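Type II restriction enzyme ngomi (Neisseria gonorrhoeae, PDB 1FIU) recognises the double-stranded DNA sequence 5'-GCCGGC-3' and cleaves it after the first G as a magnesium-dependent homotetrameric type II restriction endonuclease. Local coordinates at residues 12-15 / 16-20; 36-39 / 40-44; 102-105 / 106-109. One frame throughout, in Å; residues are numbered along the deposited sequence.

Interaction 1: residues 12-15 / 16-20; sequences FHKK and LLDGN
The last turns of helix 4-18 close here in a Schellman motif, with K14 reaching one turn forward to D18 on the outer side of the helix. Their salt bridge runs from K14 NZ to D18 OD2 at 2.8 Å, and the oxygen offers its syn lone pair. K14 leaves the backbone stretched out, and a late bend at chi4 (-69°) swings the ammonium group onto the carboxylate; the two side chains cross obliquely, and K14 CG passes 3.6 Å from D18 OD2. This pair is exposed to solvent. A carboxylate near the C-terminal end of a helix would be disfavoured by the helix dipole, and the K14 charge probably compensates.

Beneath it the backbone bonds continue: L17 N donates to H13 O, and D18 N to K14 O at 2.7 Å in a nearly straight bond (173°). L16 N reaches F12 O only weakly. G19 N to K15 O, 3.0 Å, is the last of the series, before N20 turns to positive phi (63°). L17 O is then gripped twice by N20, through the backbone N at 2.9 Å and the side-chain ND2 at 3.3 Å, the latter meeting the carbonyl almost head-on.

On the buried side L16 CD1 approaches the F12 ring at a slant, 4.3 Å from F12 CZ. Both side chains pack on I72 of helix 62-81 and on F244; F12 also meets the ring of F76. H13, buried as well, has its NE2 hydrogen-bonded to F244 O. The partly exposed K15 forms a salt bridge with E75. The whole is a Schellman C-cap, ending a helix that packs one apolar side on helix 62-81.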
loop_
_atom_site.group_PDB
_atom_site.type_symbol
_atom_site.label_atom_id
_atom_site.label_comp_id
_atom_site.label_asym_id
_atom_site.label_seq_id
_atom_site.Cartn_x
_atom_site.Cartn_y
_atom_site.Cartn_z
ATOM N N PHE I 12 36.807 -0.818 -5.545
ATOM C CA PHE I 12 35.696 -1.632 -5.058
ATOM C C PHE I 12 35.872 -3.082 -5.581
ATOM O O PHE I 12 35.814 -4.045 -4.821
ATOM C CB PHE I 12 34.400 -0.966 -5.558
ATOM C CG PHE I 12 33.167 -1.830 -5.495
ATOM C CD1 PHE I 12 32.507 -2.069 -4.292
ATOM C CD2 PHE I 12 32.620 -2.335 -6.669
ATOM C CE1 PHE I 12 31.313 -2.801 -4.251
ATOM C CE2 PHE I 12 31.415 -3.073 -6.646
ATOM C CZ PHE I 12 30.771 -3.298 -5.432
ATOM N N HIS I 13 36.114 -3.222 -6.885
ATOM C CA HIS I 13 36.298 -4.558 -7.452
ATOM C C HIS I 13 37.530 -5.249 -6.872
ATOM O O HIS I 13 37.504 -6.448 -6.567
ATOM C CB HIS I 13 36.419 -4.468 -8.972
ATOM C CG HIS I 13 35.126 -4.174 -9.659
ATOM N ND1 HIS I 13 35.060 -3.605 -10.913
ATOM C CD2 HIS I 13 33.848 -4.390 -9.272
ATOM C CE1 HIS I 13 33.793 -3.477 -11.267
ATOM N NE2 HIS I 13 33.037 -3.949 -10.289
ATOM N N LYS I 14 38.605 -4.486 -6.702
ATOM C CA LYS I 14 39.838 -5.050 -6.166
ATOM C C LYS I 14 39.658 -5.620 -4.764
ATOM O O LYS I 14 40.250 -6.641 -4.428
ATOM C CB LYS I 14 40.951 -4.000 -6.184
ATOM C CG LYS I 14 42.328 -4.539 -5.843
ATOM C CD LYS I 14 43.396 -3.472 -6.068
ATOM C CE LYS I 14 44.799 -4.007 -5.779
ATOM N NZ LYS I 14 45.019 -4.282 -4.326
ATOM N N LYS I 15 38.844 -4.977 -3.931
ATOM C CA LYS I 15 38.611 -5.505 -2.599
ATOM C C LYS I 15 37.874 -6.843 -2.669
ATOM O O LYS I 15 38.122 -7.757 -1.873
ATOM C CB LYS I 15 37.794 -4.506 -1.773
ATOM C CG LYS I 15 38.536 -3.209 -1.494
ATOM C CD LYS I 15 37.668 -2.279 -0.627
ATOM C CE LYS I 15 38.395 -0.981 -0.296
ATOM N NZ LYS I 15 37.486 -0.042 0.449
ATOM N N LEU I 16 36.951 -6.951 -3.623
ATOM C CA LEU I 16 36.211 -8.189 -3.782
ATOM C C LEU I 16 37.179 -9.281 -4.251
ATOM O O LEU I 16 37.050 -10.423 -3.843
ATOM C CB LEU I 16 35.073 -8.017 -4.802
ATOM C CG LEU I 16 33.912 -7.101 -4.374
ATOM C CD1 LEU I 16 32.939 -6.957 -5.530
ATOM C CD2 LEU I 16 33.214 -7.664 -3.143
ATOM N N LEU I 17 38.133 -8.925 -5.107
ATOM C CA LEU I 17 39.097 -9.920 -5.578
ATOM C C LEU I 17 40.093 -10.287 -4.482
ATOM O O LEU I 17 40.304 -11.466 -4.187
ATOM C CB LEU I 17 39.870 -9.399 -6.803
ATOM C CG LEU I 17 39.040 -9.101 -8.043
ATOM C CD1 LEU I 17 39.966 -8.631 -9.176
ATOM C CD2 LEU I 17 38.285 -10.352 -8.453
ATOM N N ASP I 18 40.696 -9.276 -3.864
ATOM C CA ASP I 18 41.694 -9.534 -2.830
ATOM C C ASP I 18 41.157 -10.345 -1.652
ATOM O O ASP I 18 41.893 -11.121 -1.045
ATOM C CB ASP I 18 42.308 -8.210 -2.330
ATOM C CG ASP I 18 43.184 -7.516 -3.379
ATOM O OD1 ASP I 18 43.402 -8.051 -4.492
ATOM O OD2 ASP I 18 43.669 -6.403 -3.081
ATOM N N GLY I 19 39.880 -10.183 -1.321
ATOM C CA GLY I 19 39.315 -10.930 -0.214
ATOM C C GLY I 19 38.791 -12.293 -0.638
ATOM O O GLY I 19 38.238 -13.042 0.169
ATOM N N ASN I 20 38.977 -12.617 -1.917
ATOM C CA ASN I 20 38.495 -13.882 -2.480
ATOM C C ASN I 20 36.964 -13.986 -2.422
ATOM O O ASN I 20 36.414 -15.094 -2.421
ATOM C CB ASN I 20 39.136 -15.079 -1.755
ATOM C CG ASN I 20 40.619 -15.214 -2.050
ATOM O OD1 ASN I 20 41.303 -16.056 -1.471
ATOM N ND2 ASN I 20 41.121 -14.387 -2.947
#

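Interaction 2: residues 36-39 / 40-44; sequences SNTR and SFNIA. With nucleotides of chain D; nucleotides of chain A.
Main-chain bonds build the first turns of helix 38-50. N37 O receives F41 N at 2.9 Å, while T38 O takes N42 N and R39 O takes I43 N, the last at 2.8 Å.

Side-chain packing is light. T38 and N42 lie alongside one another and point the same way, T38 CG2 touching N42 ND2 at 3.4 Å. I43 lays its CG1 3.1 Å from R39 O and goes on to L249 and L253 of helix 246-256.

Side-chain hydrogen bonds include the cap of the helix: N37 stands at the N-cap position and its OD1 accepts from S40 N at 2.8 Å. The donor lies in the carbonyl plane of the amide, on a lone pair, with an N-H...O angle of 155°. A chi1 of -174° carries the N37 amide forward over the first turn, where it takes up an N-H that has no preceding helical carbonyl to serve it. S40 OG turns to the backbone N of D34, tying the first turn to the preceding loop, and N42 ND2 is hydrogen-bonded to Y258 OH.

Contact with DNA is made just ahead of the cap. S36 OG accepts from the exocyclic amine N4 of DC3 of chain A, at 2.8 Å and 150°, and is also hydrogen-bonded to D34 OD1. Since N4 lies on the major-groove edge of cytosine, this is a base contact rather than a backbone one. The same S36 OG lies 3.5 Å from C5 of DC5 of chain D.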
loop_
_atom_site.group_PDB
_atom_site.type_symbol
_atom_site.label_atom_id
_atom_site.label_comp_id
_atom_site.label_asym_id
_atom_site.label_seq_id
_atom_site.Cartn_x
_atom_site.Cartn_y
_atom_site.Cartn_z
ATOM N N SER I 36 24.548 -24.656 -11.543
ATOM C CA SER I 36 23.565 -25.532 -12.174
ATOM C C SER I 36 22.959 -24.885 -13.406
ATOM O O SER I 36 22.126 -25.490 -14.101
ATOM C CB SER I 36 22.446 -25.832 -11.171
ATOM O OG SER I 36 21.533 -24.732 -11.119
ATOM N N ASN I 37 23.368 -23.652 -13.689
ATOM C CA ASN I 37 22.796 -22.933 -14.822
ATOM C C ASN I 37 23.879 -22.462 -15.767
ATOM O O ASN I 37 24.737 -21.672 -15.374
ATOM C CB ASN I 37 21.977 -21.740 -14.301
ATOM C CG ASN I 37 21.227 -21.021 -15.405
ATOM O OD1 ASN I 37 21.708 -20.033 -15.964
ATOM N ND2 ASN I 37 20.047 -21.531 -15.745
ATOM N N THR I 38 23.823 -22.964 -17.000
ATOM C CA THR I 38 24.791 -22.649 -18.055
ATOM C C THR I 38 24.982 -21.151 -18.249
ATOM O O THR I 38 26.113 -20.658 -18.306
ATOM C CB THR I 38 24.354 -23.258 -19.428
ATOM O OG1 THR I 38 24.266 -24.685 -19.314
ATOM C CG2 THR I 38 25.356 -22.914 -20.532
ATOM N N ARG I 39 23.880 -20.415 -18.368
ATOM C CA ARG I 39 24.022 -18.989 -18.593
ATOM C C ARG I 39 24.608 -18.270 -17.370
ATOM O O ARG I 39 25.443 -17.380 -17.531
ATOM C CB ARG I 39 22.679 -18.387 -19.035
ATOM C CG ARG I 39 22.217 -18.902 -20.422
ATOM C CD ARG I 39 20.980 -18.165 -20.916
ATOM N NE ARG I 39 20.573 -18.586 -22.256
ATOM C CZ ARG I 39 19.991 -19.751 -22.537
ATOM N NH1 ARG I 39 19.738 -20.629 -21.570
ATOM N NH2 ARG I 39 19.653 -20.034 -23.791
ATOM N N SER I 40 24.187 -18.645 -16.161
ATOM C CA SER I 40 24.752 -18.008 -14.963
ATOM C C SER I 40 26.262 -18.261 -14.910
ATOM O O SER I 40 27.059 -17.342 -14.699
ATOM C CB SER I 40 24.098 -18.560 -13.692
ATOM O OG SER I 40 24.613 -17.925 -12.515
ATOM N N PHE I 41 26.639 -19.525 -15.100
ATOM C CA PHE I 41 28.041 -19.943 -15.111
ATOM C C PHE I 41 28.861 -19.126 -16.105
ATOM O O PHE I 41 29.904 -18.577 -15.751
ATOM C CB PHE I 41 28.117 -21.434 -15.494
ATOM C CG PHE I 41 29.522 -21.971 -15.582
ATOM C CD1 PHE I 41 30.074 -22.674 -14.516
ATOM C CD2 PHE I 41 30.288 -21.768 -16.732
ATOM C CE1 PHE I 41 31.379 -23.174 -14.590
ATOM C CE2 PHE I 41 31.598 -22.260 -16.814
ATOM C CZ PHE I 41 32.136 -22.966 -15.739
ATOM N N ASN I 42 28.392 -19.046 -17.350
ATOM C CA ASN I 42 29.117 -18.303 -18.378
ATOM C C ASN I 42 29.129 -16.792 -18.206
ATOM O O ASN I 42 30.136 -16.134 -18.504
ATOM C CB ASN I 42 28.588 -18.645 -19.774
ATOM C CG ASN I 42 28.880 -20.074 -20.153
ATOM O OD1 ASN I 42 29.965 -20.579 -19.871
ATOM N ND2 ASN I 42 27.923 -20.734 -20.793
ATOM N N ILE I 43 28.014 -16.229 -17.747
ATOM C CA ILE I 43 27.963 -14.787 -17.541
ATOM C C ILE I 43 28.935 -14.410 -16.418
ATOM O O ILE I 43 29.739 -13.500 -16.571
ATOM C CB ILE I 43 26.523 -14.302 -17.181
ATOM C CG1 ILE I 43 25.596 -14.455 -18.397
ATOM C CG2 ILE I 43 26.557 -12.824 -16.771
ATOM C CD1 ILE I 43 24.134 -14.235 -18.045
ATOM N N ALA I 44 28.876 -15.125 -15.304
ATOM C CA ALA I 44 29.757 -14.834 -14.174
ATOM C C ALA I 44 31.243 -14.957 -14.536
ATOM O O ALA I 44 32.078 -14.173 -14.083
ATOM C CB ALA I 44 29.439 -15.740 -13.039
ATOM P P DC D 5 23.853 -29.989 -4.513
ATOM O OP1 DC D 5 24.022 -31.166 -3.648
ATOM O OP2 DC D 5 24.753 -29.770 -5.659
ATOM O "O5'" DC D 5 22.385 -29.981 -5.118
ATOM C "C5'" DC D 5 21.256 -30.236 -4.299
ATOM C "C4'" DC D 5 19.994 -30.107 -5.118
ATOM O "O4'" DC D 5 19.693 -28.712 -5.349
ATOM C "C3'" DC D 5 20.070 -30.756 -6.505
ATOM O "O3'" DC D 5 18.876 -31.510 -6.726
ATOM C "C2'" DC D 5 20.086 -29.579 -7.462
ATOM C "C1'" DC D 5 19.258 -28.565 -6.692
ATOM N N1 DC D 5 19.425 -27.160 -7.069
ATOM C C2 DC D 5 18.302 -26.296 -6.979
ATOM O O2 DC D 5 17.218 -26.760 -6.595
ATOM N N3 DC D 5 18.444 -24.995 -7.311
ATOM C C4 DC D 5 19.643 -24.529 -7.703
ATOM N N4 DC D 5 19.746 -23.226 -8.006
ATOM C C5 DC D 5 20.792 -25.380 -7.801
ATOM C C6 DC D 5 20.633 -26.675 -7.486
ATOM P P DC A 3 14.786 -19.982 -15.899
ATOM O OP1 DC A 3 13.933 -19.032 -16.664
ATOM O OP2 DC A 3 16.262 -19.784 -15.863
ATOM O "O5'" DC A 3 14.280 -20.021 -14.386
ATOM C "C5'" DC A 3 13.009 -20.572 -14.066
ATOM C "C4'" DC A 3 12.896 -20.801 -12.578
ATOM O "O4'" DC A 3 13.699 -21.931 -12.170
ATOM C "C3'" DC A 3 13.385 -19.618 -11.737
ATOM O "O3'" DC A 3 12.534 -19.502 -10.596
ATOM C "C2'" DC A 3 14.755 -20.081 -11.265
ATOM C "C1'" DC A 3 14.480 -21.550 -11.041
ATOM N N1 DC A 3 15.657 -22.428 -10.995
ATOM C C2 DC A 3 15.492 -23.711 -10.495
ATOM O O2 DC A 3 14.375 -24.054 -10.090
ATOM N N3 DC A 3 16.555 -24.562 -10.474
ATOM C C4 DC A 3 17.734 -24.158 -10.948
ATOM N N4 DC A 3 18.752 -25.037 -10.949
ATOM C C5 DC A 3 17.930 -22.837 -11.450
ATOM C C6 DC A 3 16.875 -22.011 -11.447
#

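Interaction 3: residues 102-105 / 106-109; sequences RLEI and ARYQ
Three flat groups meet where the carboxylate of E104 touches both the guanidinium of R107 and the phenol of Y108. Over one face of the guanidinium sits E104 OE1, 3.1 Å from R107 CZ, with the two planes 63° apart. The Y108 ring has R107 CB over one face, offset toward the rim, and E104 OE2 in plane at its edge; ring and carboxylate are turned 56° against each other.

E104 OE2 is the shared acceptor. Y108 OH donates to it at 2.7 Å, coming nearly straight along the C-O bond, and R107 NH2 reaches it at 2.9 Å in a salt bridge whose hydrogen bond is weak and strongly bent. K95 NZ forms a further salt bridge to the same oxygen, and the two cations around it probably favour the ionised carboxylate. E104 gets there by bending at chi2 (68°), which turns the acid forward onto R107 and Y108, while R107 bends at chi3 to lay its guanidinium across it.

The backbone beneath is a short 3-10 turn in the loop between strand 92-96 and helix 113-121. Its bonds are of the i to i+3 kind: A106 N to L103 O and R107 N to E104 O, both 3.0 Å, then Y108 N to I105 O at 3.1 Å. In each the donor stands well above the carbonyl plane rather than on a lone pair.

Apolar contacts fix the turn to its surroundings. A106 CB lies 4.4 Å from L103 CB and packs on T115, I105 packs on I137, P139 and L114, and Y108 lies against I142 and T144 of strand 141-145 and L180 of strand 179-187.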
loop_
_atom_site.group_PDB
_atom_site.type_symbol
_atom_site.label_atom_id
_atom_site.label_comp_id
_atom_site.label_asym_id
_atom_site.label_seq_id
_atom_site.Cartn_x
_atom_site.Cartn_y
_atom_site.Cartn_z
ATOM N N ARG I 102 18.651 -4.132 16.557
ATOM C CA ARG I 102 17.198 -4.097 16.521
ATOM C C ARG I 102 16.824 -2.668 16.922
ATOM O O ARG I 102 17.397 -2.104 17.858
ATOM C CB ARG I 102 16.628 -5.120 17.506
ATOM C CG ARG I 102 17.138 -6.533 17.236
ATOM C CD ARG I 102 16.837 -7.501 18.377
ATOM N NE ARG I 102 17.628 -8.732 18.262
ATOM C CZ ARG I 102 17.643 -9.705 19.170
ATOM N NH1 ARG I 102 16.906 -9.605 20.271
ATOM N NH2 ARG I 102 18.409 -10.774 18.985
ATOM N N LEU I 103 15.882 -2.077 16.199
ATOM C CA LEU I 103 15.460 -0.709 16.473
ATOM C C LEU I 103 16.553 0.321 16.176
ATOM O O LEU I 103 16.489 1.452 16.656
ATOM C CB LEU I 103 14.985 -0.552 17.925
ATOM C CG LEU I 103 13.624 -1.161 18.298
ATOM C CD1 LEU I 103 13.276 -0.758 19.734
ATOM C CD2 LEU I 103 12.537 -0.681 17.333
ATOM N N GLU I 104 17.560 -0.067 15.393
ATOM C CA GLU I 104 18.616 0.872 15.015
ATOM C C GLU I 104 17.948 2.026 14.257
ATOM O O GLU I 104 18.310 3.186 14.457
ATOM C CB GLU I 104 19.651 0.191 14.108
ATOM C CG GLU I 104 20.613 1.135 13.340
ATOM C CD GLU I 104 21.604 1.871 14.232
ATOM O OE1 GLU I 104 21.857 1.407 15.369
ATOM O OE2 GLU I 104 22.152 2.912 13.796
ATOM N N ILE I 105 16.969 1.716 13.404
ATOM C CA ILE I 105 16.312 2.790 12.657
ATOM C C ILE I 105 15.553 3.762 13.544
ATOM O O ILE I 105 15.297 4.883 13.110
ATOM C CB ILE I 105 15.295 2.329 11.563
ATOM C CG1 ILE I 105 14.222 1.441 12.174
ATOM C CG2 ILE I 105 16.018 1.694 10.391
ATOM C CD1 ILE I 105 13.039 1.270 11.265
ATOM N N ALA I 106 15.192 3.347 14.763
ATOM C CA ALA I 106 14.476 4.265 15.658
ATOM C C ALA I 106 15.410 5.321 16.234
ATOM O O ALA I 106 14.965 6.221 16.952
ATOM C CB ALA I 106 13.771 3.510 16.793
ATOM N N ARG I 107 16.700 5.225 15.926
ATOM C CA ARG I 107 17.624 6.248 16.395
ATOM C C ARG I 107 17.559 7.445 15.448
ATOM O O ARG I 107 18.175 8.478 15.709
ATOM C CB ARG I 107 19.060 5.714 16.434
ATOM C CG ARG I 107 19.180 4.431 17.243
ATOM C CD ARG I 107 20.583 4.194 17.778
ATOM N NE ARG I 107 21.605 4.181 16.744
ATOM C CZ ARG I 107 22.880 3.882 16.980
ATOM N NH1 ARG I 107 23.267 3.575 18.209
ATOM N NH2 ARG I 107 23.764 3.878 15.993
ATOM N N TYR I 108 16.790 7.313 14.363
ATOM C CA TYR I 108 16.682 8.381 13.374
ATOM C C TYR I 108 15.309 9.010 13.381
ATOM O O TYR I 108 14.293 8.374 13.660
ATOM C CB TYR I 108 17.059 7.842 11.990
ATOM C CG TYR I 108 18.420 7.214 12.088
ATOM C CD1 TYR I 108 18.562 5.839 12.152
ATOM C CD2 TYR I 108 19.544 8.008 12.315
ATOM C CE1 TYR I 108 19.810 5.251 12.465
ATOM C CE2 TYR I 108 20.780 7.445 12.629
ATOM C CZ TYR I 108 20.902 6.065 12.708
ATOM O OH TYR I 108 22.108 5.505 13.078
ATOM N N GLN I 109 15.307 10.288 13.080
ATOM C CA GLN I 109 14.113 11.081 13.160
ATOM C C GLN I 109 12.818 10.550 12.579
ATOM O O GLN I 109 11.798 10.528 13.264
ATOM C CB GLN I 109 14.424 12.441 12.580
ATOM C CG GLN I 109 13.631 13.515 13.201
ATOM C CD GLN I 109 14.144 14.872 12.799
ATOM O OE1 GLN I 109 15.319 15.217 13.030
ATOM N NE2 GLN I 109 13.276 15.654 12.184
#

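How the interactions relate
The three interactions follow one another along the chain without nesting or crossing, and each is local, so none closes a long loop. Interaction 1 ends helix 4-18; interaction 2 then begins helix 38-50, the next helix in the chain, about 21 Å away between centres and with no touch between them. Interaction 3 comes later, in the loop after strand 92-96, about 40 Å from interaction 2 between centres and across the middle of the subunit from it. Interaction 1 fastens the N-terminal helix to helix 62-81, interaction 2 joins helix 38-50 to helix 246-256 beside the DNA, and interaction 3 packs its loop onto the central sheet and helix 113-121.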